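Local structure of L-glyceraldehyde 3-phosphate reductase (Clostridium beijerinckii, 6HG6) at residues Lys46-Thr51 / Ser300-Ile305; Tyr107-Ser112 / His137-Pro142; Ser197-Thr202 / Glu262-Leu267. The protein binds NADPH in a TIM barrel and probably works as an aldo-keto reductase that reduces aldehydes such as furfural. One frame throughout, in Å; residues are numbered along the deposited sequence.

Interaction 1 of 3, residues Lys46-Thr51 / Ser300-Ile305; sequences KELCFT and SKPSQI. With NDP (NADPH dihydro-nicotinamide-adenine-dinucleotide phosphate), chain B.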
# COMPACT_ATOMS: atom_id res chain seq x y z
N LYS A 46 -11.29 -13.95 5.40
CA LYS A 46 -10.93 -14.99 4.40
C LYS A 46 -11.52 -14.63 3.06
O LYS A 46 -10.78 -14.65 2.08
CB LYS A 46 -11.43 -16.38 4.77
CG LYS A 46 -10.53 -17.15 5.72
CD LYS A 46 -11.21 -18.34 6.34
CE LYS A 46 -11.91 -19.24 5.36
NZ LYS A 46 -12.82 -20.19 6.05
N GLU A 47 -12.82 -14.31 3.02
CA GLU A 47 -13.51 -14.01 1.75
C GLU A 47 -12.89 -12.79 1.11
O GLU A 47 -12.79 -12.76 -0.14
CB GLU A 47 -15.02 -13.85 1.95
CG GLU A 47 -15.66 -15.17 2.24
CD GLU A 47 -15.44 -16.23 1.16
OE1 GLU A 47 -15.57 -15.88 -0.03
OE2 GLU A 47 -15.12 -17.41 1.52
N LEU A 48 -12.44 -11.81 1.89
CA LEU A 48 -11.83 -10.60 1.29
C LEU A 48 -10.51 -11.01 0.62
O LEU A 48 -10.27 -10.59 -0.53
CB LEU A 48 -11.57 -9.52 2.34
CG LEU A 48 -12.80 -8.78 2.84
CD1 LEU A 48 -12.41 -7.81 3.96
CD2 LEU A 48 -13.44 -8.03 1.70
N CYS A 49 -9.70 -11.81 1.28
CA CYS A 49 -8.40 -12.27 0.74
C CYS A 49 -8.62 -13.12 -0.51
O CYS A 49 -7.92 -12.89 -1.48
CB CYS A 49 -7.60 -13.02 1.78
SG CYS A 49 -6.99 -11.91 3.07
N PHE A 50 -9.53 -14.07 -0.44
CA PHE A 50 -9.85 -14.98 -1.55
C PHE A 50 -10.34 -14.14 -2.73
O PHE A 50 -9.94 -14.41 -3.88
CB PHE A 50 -10.91 -16.00 -1.14
CG PHE A 50 -10.50 -16.92 -0.02
CD1 PHE A 50 -9.17 -17.17 0.28
CD2 PHE A 50 -11.48 -17.68 0.62
CE1 PHE A 50 -8.82 -18.03 1.31
CE2 PHE A 50 -11.13 -18.57 1.62
CZ PHE A 50 -9.80 -18.76 1.94
N THR A 51 -11.24 -13.18 -2.48
CA THR A 51 -11.76 -12.30 -3.56
C THR A 51 -10.59 -11.54 -4.19
O THR A 51 -10.51 -11.52 -5.41
CB THR A 51 -12.84 -11.35 -3.05
OG1 THR A 51 -13.86 -12.17 -2.49
CG2 THR A 51 -13.38 -10.49 -4.16
N SER A 300 -14.20 -3.65 3.29
CA SER A 300 -14.97 -4.32 4.36
C SER A 300 -15.78 -5.46 3.74
O SER A 300 -16.22 -6.36 4.46
CB SER A 300 -15.87 -3.35 5.13
OG SER A 300 -16.69 -2.61 4.25
N LYS A 301 -16.01 -5.41 2.42
CA LYS A 301 -16.86 -6.42 1.76
C LYS A 301 -16.30 -6.71 0.37
O LYS A 301 -15.68 -5.84 -0.25
CB LYS A 301 -18.33 -6.00 1.83
CG LYS A 301 -18.68 -4.73 1.08
CD LYS A 301 -20.11 -4.27 1.37
CE LYS A 301 -20.56 -3.11 0.51
NZ LYS A 301 -21.80 -2.49 1.03
N PRO A 302 -16.44 -7.96 -0.10
CA PRO A 302 -15.91 -8.41 -1.40
C PRO A 302 -16.35 -7.55 -2.59
O PRO A 302 -15.53 -7.29 -3.46
CB PRO A 302 -16.50 -9.81 -1.57
CG PRO A 302 -16.66 -10.29 -0.12
CD PRO A 302 -17.17 -9.05 0.59
N SER A 303 -17.57 -7.03 -2.58
CA SER A 303 -18.10 -6.22 -3.70
C SER A 303 -17.19 -5.02 -3.94
O SER A 303 -17.10 -4.57 -5.09
CB SER A 303 -19.54 -5.80 -3.48
OG SER A 303 -19.66 -5.06 -2.27
N GLN A 304 -16.54 -4.47 -2.90
CA GLN A 304 -15.67 -3.29 -3.07
C GLN A 304 -14.43 -3.68 -3.86
O GLN A 304 -13.99 -2.89 -4.69
CB GLN A 304 -15.29 -2.64 -1.75
CG GLN A 304 -16.52 -2.04 -1.09
CD GLN A 304 -16.26 -1.66 0.34
OE1 GLN A 304 -15.36 -2.20 0.97
NE2 GLN A 304 -17.11 -0.79 0.87
N ILE A 305 -13.88 -4.87 -3.62
CA ILE A 305 -12.72 -5.34 -4.41
C ILE A 305 -13.16 -5.46 -5.88
O ILE A 305 -12.46 -4.96 -6.76
CB ILE A 305 -12.21 -6.66 -3.82
CG1 ILE A 305 -11.75 -6.42 -2.38
CG2 ILE A 305 -11.09 -7.23 -4.68
CD1 ILE A 305 -11.23 -7.64 -1.66
PA NDP B . -8.67 3.45 0.71
O1A NDP B . -8.38 4.91 0.63
O2A NDP B . -8.73 2.54 -0.48
O5B NDP B . -9.96 3.21 1.63
C5B NDP B . -10.44 1.85 1.84
C4B NDP B . -11.85 1.90 2.38
O4B NDP B . -12.66 2.67 1.46
C3B NDP B . -12.57 0.56 2.54
O3B NDP B . -12.35 -0.07 3.80
C2B NDP B . -14.03 0.99 2.38
O2B NDP B . -14.43 1.56 3.62
C1B NDP B . -13.93 2.07 1.31
N9A NDP B . -14.03 1.62 -0.07
C8A NDP B . -13.14 0.82 -0.75
N7A NDP B . -13.48 0.63 -2.00
C5A NDP B . -14.66 1.34 -2.16
C6A NDP B . -15.51 1.53 -3.26
N6A NDP B . -15.30 1.00 -4.46
N1A NDP B . -16.61 2.31 -3.08
C2A NDP B . -16.82 2.84 -1.86
N3A NDP B . -16.08 2.74 -0.76
C4A NDP B . -15.00 1.96 -0.97
O3 NDP B . -7.49 2.78 1.60
PN NDP B . -7.09 2.79 3.15
O1N NDP B . -7.91 1.74 3.82
O2N NDP B . -7.06 4.18 3.70
O5D NDP B . -5.57 2.27 3.04
C5D NDP B . -5.31 1.13 2.18
C4D NDP B . -4.06 0.42 2.66
O4D NDP B . -2.95 1.33 2.58
C3D NDP B . -4.04 -0.02 4.12
O3D NDP B . -4.80 -1.21 4.29
C2D NDP B . -2.54 -0.20 4.32
O2D NDP B . -2.11 -1.42 3.78
C1D NDP B . -1.96 0.97 3.54
N1N NDP B . -1.67 2.15 4.40
C2N NDP B . -0.37 2.51 4.64
C3N NDP B . -0.02 3.39 5.63
C7N NDP B . 1.44 3.72 5.83
O7N NDP B . 2.32 3.12 5.20
N7N NDP B . 1.71 4.66 6.74
C4N NDP B . -1.13 3.98 6.45
C5N NDP B . -2.50 3.68 5.97
C6N NDP B . -2.70 2.87 4.96
P2B NDP B . -15.98 1.40 4.04
O1X NDP B . -16.64 0.17 3.45
O2X NDP B . -15.95 1.36 5.56
O3X NDP B . -16.58 2.70 3.50
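Leu48 and Pro302 mark the closest approach of the two backbones, their CA atoms 5.4 Å apart, where helix 42-54 passes the start of segment 300-305, a short loop that leads into helix 302-308. From the flank of its helix Leu48 sends CD2 to the Lys301-Pro302 peptide, 3.4 Å from Lys301 C, and the same methyl also meets Pro302 CD and Ile305 CD1. Ile305 replies in the opposite sense: its CD1 lies 3.3 Å from Leu48 O, pressed against the helix backbone itself. Thr51 crosses the proline ring at about a right angle, with OG1 3.7 Å from Pro302 CB. With OG1 beside its own backbone N (chi1 -58°), Thr51 bonds back to Glu47 O at 2.6 Å, while CG2 is left facing Ile305. Glu47 O thus takes two donors, Thr51 N and Thr51 OG1, from opposite faces of its carbonyl plane.

The far side of segment 300-305 holds the cofactor. Gln304 OE1 accepts from Ser300 N, and its NE2 donates almost straight (168°) to NDP O1X at 2.8 Å; the two bonds together fix which way the amide is flipped. Ser300 OG donates to NDP O1X as well, at 2.9 Å, while Ser300 O is bonded to Asn44 ND2 on helix 42-54. Packing against helix 42-54 is therefore mainly apolar, with the Asn44 bond as a polar tie, while Ser300 and Gln304 on the other side hold the 2'-phosphate, the group that distinguishes NADPH from NADH.

Interaction 2 of 3, residues Tyr107-Ser112 / His137-Pro142; sequences YGDFGS and HHRMDP. With NDP (NADPH dihydro-nicotinamide-adenine-dinucleotide phosphate), chain B.
Phe110 overlaps the guanidinium of Arg139 with one corner of its ring: CE1 lies over one face of the group, 3.3 Å from Arg139 NH2, and the two planes are only 16° apart. The same NH2 forms a salt bridge to Asp109 OD1 at 2.8 Å, on the syn side but about 21° out of the carboxylate plane. Water 1 closes a second path, donating to Asp109 OD2 and accepting from Arg139 NH2. Arg139 NE is bonded to Gly99 O of the same loop, so two of its nitrogens are tied to that loop and the rotation of the group is restrained. A bend at chi2 (148°) brings it there from the backbone.

Next along the loop, Gly111 meets His137, its CA 3.4 Å from His137 NE2. Asp141 OD2 comes within 2.7 Å of Phe110 O and is bonded to Thr144 OG1. His137 ND1 is bonded to Tyr170 OH. The loops follow two adjacent barrel strands, and that after strand 132-137 reaches the nicotinamide through His138, whose NE2 lies 3.4 Å from NDP N7N, in keeping with the TIM-barrel aldo-keto reductases, whose active site lies at the C-terminal ends of the strands.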
# COMPACT_ATOMS: atom_id res chain seq x y z
N TYR A 107 11.89 0.75 22.98
CA TYR A 107 12.27 -0.19 21.91
C TYR A 107 11.03 -0.61 21.11
O TYR A 107 11.18 -1.51 20.31
CB TYR A 107 13.00 -1.42 22.48
CG TYR A 107 13.99 -1.03 23.53
CD1 TYR A 107 14.92 -0.04 23.29
CD2 TYR A 107 13.92 -1.55 24.82
CE1 TYR A 107 15.77 0.39 24.27
CE2 TYR A 107 14.78 -1.15 25.82
CZ TYR A 107 15.67 -0.12 25.56
OH TYR A 107 16.43 0.33 26.60
N GLY A 108 9.88 0.08 21.25
CA GLY A 108 8.66 -0.38 20.57
C GLY A 108 8.08 0.63 19.59
O GLY A 108 6.91 0.47 19.22
N ASP A 109 8.91 1.56 19.12
CA ASP A 109 8.53 2.63 18.17
C ASP A 109 9.81 3.16 17.53
O ASP A 109 10.90 2.91 18.07
CB ASP A 109 7.81 3.72 18.94
CG ASP A 109 6.95 4.69 18.15
OD1 ASP A 109 7.05 4.68 16.91
OD2 ASP A 109 6.19 5.47 18.83
N PHE A 110 9.67 3.94 16.47
CA PHE A 110 10.74 4.77 15.86
C PHE A 110 11.97 4.09 15.19
O PHE A 110 13.11 4.47 15.28
CB PHE A 110 11.35 5.70 16.90
CG PHE A 110 10.36 6.71 17.42
CD1 PHE A 110 9.85 7.67 16.57
CD2 PHE A 110 9.90 6.67 18.73
CE1 PHE A 110 8.92 8.61 17.01
CE2 PHE A 110 8.97 7.61 19.18
CZ PHE A 110 8.48 8.56 18.31
N GLY A 111 12.07 3.16 14.37
CA GLY A 111 13.53 3.46 13.87
C GLY A 111 14.88 2.84 14.42
O GLY A 111 15.91 2.72 13.62
N SER A 112 15.08 2.51 15.69
CA SER A 112 16.32 1.82 16.13
C SER A 112 16.44 0.44 15.50
O SER A 112 15.43 -0.20 15.20
CB SER A 112 16.38 1.68 17.64
OG SER A 112 15.36 0.79 18.12
N HIS A 137 10.79 0.23 6.49
CA HIS A 137 10.87 1.24 7.56
C HIS A 137 9.58 2.08 7.37
O HIS A 137 9.36 2.64 6.30
CB HIS A 137 12.16 2.04 7.54
CG HIS A 137 12.29 2.91 8.75
ND1 HIS A 137 12.95 4.13 8.73
CD2 HIS A 137 11.83 2.73 10.01
CE1 HIS A 137 12.94 4.67 9.93
NE2 HIS A 137 12.24 3.84 10.76
N HIS A 138 8.71 2.07 8.37
CA HIS A 138 7.32 2.56 8.25
C HIS A 138 7.22 4.09 8.15
O HIS A 138 6.22 4.58 7.63
CB HIS A 138 6.52 1.98 9.42
CG HIS A 138 5.05 1.90 9.19
ND1 HIS A 138 4.24 1.19 10.05
CD2 HIS A 138 4.25 2.43 8.24
CE1 HIS A 138 3.00 1.29 9.65
NE2 HIS A 138 2.97 2.06 8.56
N ARG A 139 8.17 4.83 8.71
CA ARG A 139 8.18 6.30 8.65
C ARG A 139 9.59 6.79 8.94
O ARG A 139 10.40 6.03 9.53
CB ARG A 139 7.21 6.92 9.65
CG ARG A 139 7.44 6.47 11.10
CD ARG A 139 7.11 7.52 12.12
NE ARG A 139 6.97 6.99 13.49
CZ ARG A 139 6.40 7.65 14.47
NH1 ARG A 139 5.93 8.87 14.29
NH2 ARG A 139 6.29 7.10 15.67
N MET A 140 9.86 8.03 8.62
CA MET A 140 11.17 8.62 8.93
C MET A 140 11.33 8.78 10.45
O MET A 140 10.37 9.11 11.16
CB MET A 140 11.33 9.97 8.24
CG MET A 140 11.26 9.87 6.73
SD MET A 140 11.59 11.42 5.90
CE MET A 140 10.11 12.39 6.20
N ASP A 141 12.54 8.57 10.95
CA ASP A 141 12.91 8.88 12.34
C ASP A 141 14.10 9.81 12.29
O ASP A 141 15.24 9.36 12.25
CB ASP A 141 13.26 7.62 13.12
CG ASP A 141 13.57 7.96 14.57
OD1 ASP A 141 13.44 9.16 14.94
OD2 ASP A 141 13.96 7.02 15.31
N PRO A 142 13.89 11.13 12.35
CA PRO A 142 15.02 12.04 12.29
C PRO A 142 15.89 11.98 13.55
O PRO A 142 16.95 12.55 13.52
CB PRO A 142 14.36 13.42 12.09
CG PRO A 142 12.96 13.24 12.69
CD PRO A 142 12.58 11.81 12.37
PA NDP B . -8.67 3.45 0.71
O1A NDP B . -8.38 4.91 0.63
O2A NDP B . -8.73 2.54 -0.48
O5B NDP B . -9.96 3.21 1.63
C5B NDP B . -10.44 1.85 1.84
C4B NDP B . -11.85 1.90 2.38
O4B NDP B . -12.66 2.67 1.46
C3B NDP B . -12.57 0.56 2.54
O3B NDP B . -12.35 -0.07 3.80
C2B NDP B . -14.03 0.99 2.38
O2B NDP B . -14.43 1.56 3.62
C1B NDP B . -13.93 2.07 1.31
N9A NDP B . -14.03 1.62 -0.07
C8A NDP B . -13.14 0.82 -0.75
N7A NDP B . -13.48 0.63 -2.00
C5A NDP B . -14.66 1.34 -2.16
C6A NDP B . -15.51 1.53 -3.26
N6A NDP B . -15.30 1.00 -4.46
N1A NDP B . -16.61 2.31 -3.08
C2A NDP B . -16.82 2.84 -1.86
N3A NDP B . -16.08 2.74 -0.76
C4A NDP B . -15.00 1.96 -0.97
O3 NDP B . -7.49 2.78 1.60
PN NDP B . -7.09 2.79 3.15
O1N NDP B . -7.91 1.74 3.82
O2N NDP B . -7.06 4.18 3.70
O5D NDP B . -5.57 2.27 3.04
C5D NDP B . -5.31 1.13 2.18
C4D NDP B . -4.06 0.42 2.66
O4D NDP B . -2.95 1.33 2.58
C3D NDP B . -4.04 -0.02 4.12
O3D NDP B . -4.80 -1.21 4.29
C2D NDP B . -2.54 -0.20 4.32
O2D NDP B . -2.11 -1.42 3.78
C1D NDP B . -1.96 0.97 3.54
N1N NDP B . -1.67 2.15 4.40
C2N NDP B . -0.37 2.51 4.64
C3N NDP B . -0.02 3.39 5.63
C7N NDP B . 1.44 3.72 5.83
O7N NDP B . 2.32 3.12 5.20
N7N NDP B . 1.71 4.66 6.74
C4N NDP B . -1.13 3.98 6.45
C5N NDP B . -2.50 3.68 5.97
C6N NDP B . -2.70 2.87 4.96
P2B NDP B . -15.98 1.40 4.04
O1X NDP B . -16.64 0.17 3.45
O2X NDP B . -15.95 1.36 5.56
O3X NDP B . -16.58 2.70 3.50
O HOH W 1 4.81 7.52 18.22

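Interaction 3 of 3, residues Ser197-Thr202 / Glu262-Leu267; sequences SIFDRT and EQIRRL
Apolar contacts carry most of this meeting, and Phe199 and Leu267 are at its centre. The two side chains come from opposite directions, bringing Phe199 CZ to 3.6 Å from Leu267 CD1. That methyl also touches Ile198 CG2 at 4.0 Å, so one branch of the leucine fills the angle between two consecutive residues of the turn. Ile264 CG1 borders the ring more loosely, near CE2.

The polar part is a single approach. Gln263 is extended beyond CG, and its side chain crosses that of Phe199 at a slant, with ring and amide planes 25° apart and Gln263 OE1 3.4 Å from Phe199 CE1. This oxygen accepts a hydrogen bond from Lys260 NZ, and the same lysine makes a cation-pi contact with Phe199, so ring and amide share one charged neighbour.

Bonds within the loop shape the surface offered to the helix. A type I turn from Ser197 to Asp200 presents Ile198 and Phe199, and Arg201 NE braces it through a nearly straight bond (171°) to Ile198 O at 2.8 Å, entering from above the carbonyl plane.

The loop after strand 189-195 is thereby joined to helix 258-273. Ile325 and Ser329 of helix 319-329 and Trp285 of helix 278-286 flank Ile198, while Leu278 and Ile328 reach Leu267.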
# COMPACT_ATOMS: atom_id res chain seq x y z
N SER A 197 -3.58 10.95 -3.05
CA SER A 197 -4.97 10.99 -3.56
C SER A 197 -5.18 12.29 -4.31
O SER A 197 -4.35 13.19 -4.21
CB SER A 197 -5.97 10.90 -2.45
OG SER A 197 -5.93 12.08 -1.69
N ILE A 198 -6.32 12.40 -4.96
CA ILE A 198 -6.72 13.70 -5.56
C ILE A 198 -6.63 14.81 -4.49
O ILE A 198 -6.26 15.94 -4.87
CB ILE A 198 -8.11 13.56 -6.19
CG1 ILE A 198 -8.00 12.70 -7.45
CG2 ILE A 198 -8.72 14.92 -6.46
CD1 ILE A 198 -9.32 12.36 -8.08
N PHE A 199 -6.95 14.52 -3.22
CA PHE A 199 -6.97 15.52 -2.12
C PHE A 199 -5.64 15.60 -1.34
O PHE A 199 -5.49 16.53 -0.50
CB PHE A 199 -8.13 15.26 -1.17
CG PHE A 199 -9.47 15.65 -1.74
CD1 PHE A 199 -9.65 16.89 -2.31
CD2 PHE A 199 -10.53 14.76 -1.72
CE1 PHE A 199 -10.88 17.26 -2.82
CE2 PHE A 199 -11.77 15.14 -2.23
CZ PHE A 199 -11.93 16.37 -2.82
N ASP A 200 -4.68 14.73 -1.60
CA ASP A 200 -3.39 14.77 -0.89
C ASP A 200 -2.25 14.69 -1.91
O ASP A 200 -1.90 13.59 -2.35
CB ASP A 200 -3.30 13.68 0.17
CG ASP A 200 -2.07 13.84 1.03
OD1 ASP A 200 -1.20 14.65 0.68
OD2 ASP A 200 -2.01 13.16 2.05
N ARG A 201 -1.67 15.85 -2.22
CA ARG A 201 -0.61 15.98 -3.23
C ARG A 201 0.77 16.03 -2.58
O ARG A 201 1.71 16.53 -3.24
CB ARG A 201 -0.86 17.26 -4.04
CG ARG A 201 -2.25 17.31 -4.66
CD ARG A 201 -2.63 16.07 -5.47
NE ARG A 201 -3.86 16.33 -6.21
CZ ARG A 201 -3.95 16.85 -7.44
NH1 ARG A 201 -5.15 17.05 -7.96
NH2 ARG A 201 -2.88 17.19 -8.14
N THR A 202 0.90 15.60 -1.33
CA THR A 202 2.18 15.68 -0.59
C THR A 202 3.35 15.18 -1.44
O THR A 202 4.35 15.92 -1.53
CB THR A 202 2.13 14.93 0.75
OG1 THR A 202 1.12 15.57 1.51
CG2 THR A 202 3.45 14.98 1.50
N GLU A 262 -18.94 20.32 -2.26
CA GLU A 262 -18.96 20.92 -3.63
C GLU A 262 -17.81 20.33 -4.47
O GLU A 262 -18.04 20.02 -5.65
CB GLU A 262 -18.79 22.44 -3.57
CG GLU A 262 -18.77 23.12 -4.93
CD GLU A 262 -20.10 23.07 -5.69
OE1 GLU A 262 -21.03 22.27 -5.15
OE2 GLU A 262 -20.17 23.72 -6.89
N GLN A 263 -16.61 20.22 -3.89
CA GLN A 263 -15.45 19.61 -4.58
C GLN A 263 -15.80 18.16 -4.98
O GLN A 263 -15.40 17.71 -6.14
CB GLN A 263 -14.21 19.59 -3.68
CG GLN A 263 -13.63 20.96 -3.37
CD GLN A 263 -12.44 20.83 -2.47
OE1 GLN A 263 -12.41 19.99 -1.57
NE2 GLN A 263 -11.41 21.61 -2.74
N ILE A 264 -16.47 17.45 -4.06
CA ILE A 264 -16.85 16.02 -4.22
C ILE A 264 -17.93 15.91 -5.28
O ILE A 264 -17.87 14.96 -6.08
CB ILE A 264 -17.29 15.41 -2.88
CG1 ILE A 264 -16.12 15.35 -1.89
CG2 ILE A 264 -17.91 14.05 -3.08
CD1 ILE A 264 -16.51 14.95 -0.48
N ARG A 265 -18.88 16.85 -5.29
CA ARG A 265 -19.98 16.83 -6.28
C ARG A 265 -19.38 16.98 -7.70
O ARG A 265 -19.94 16.32 -8.63
CB ARG A 265 -20.99 17.94 -6.00
CG ARG A 265 -22.17 17.93 -6.96
CD ARG A 265 -23.05 19.15 -6.77
NE ARG A 265 -22.43 20.38 -7.26
CZ ARG A 265 -22.39 20.75 -8.55
NH1 ARG A 265 -22.91 19.97 -9.49
NH2 ARG A 265 -21.79 21.89 -8.90
N ARG A 266 -18.48 17.97 -7.86
CA ARG A 266 -17.87 18.29 -9.18
C ARG A 266 -16.93 17.16 -9.63
O ARG A 266 -16.88 16.90 -10.83
CB ARG A 266 -17.09 19.61 -9.14
CG ARG A 266 -17.95 20.85 -8.90
CD ARG A 266 -17.02 22.04 -8.71
NE ARG A 266 -16.93 22.92 -9.86
CZ ARG A 266 -15.93 23.77 -10.14
NH1 ARG A 266 -14.84 23.84 -9.39
NH2 ARG A 266 -16.04 24.56 -11.20
N LEU A 267 -16.19 16.52 -8.72
CA LEU A 267 -15.27 15.41 -9.10
C LEU A 267 -16.11 14.20 -9.56
O LEU A 267 -15.85 13.57 -10.63
CB LEU A 267 -14.35 15.01 -7.93
CG LEU A 267 -13.29 16.03 -7.57
CD1 LEU A 267 -12.62 15.65 -6.26
CD2 LEU A 267 -12.26 16.20 -8.68

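In the fold
All three contacts lie around the periphery of the eight-stranded parallel barrel, and none touches another. Interaction 3 is the most fully buried, though far from the chain's centre, and largely apolar, joining loop to helix away from the cofactor. Interactions 1 and 2 are partly buried and both reach NADPH, on opposite sides of the chain's centre: the first at its adenosine 2'-phosphate, the second at the nicotinamide carboxamide. Their centres lie about 32 Å apart. Interaction 1 brings together elements near the two ends of the barrel sequence, whereas interaction 2 joins loops after consecutive strands. Only interaction 2 has a salt bridge; the others meet through van der Waals packing, in interaction 1 partly against backbone.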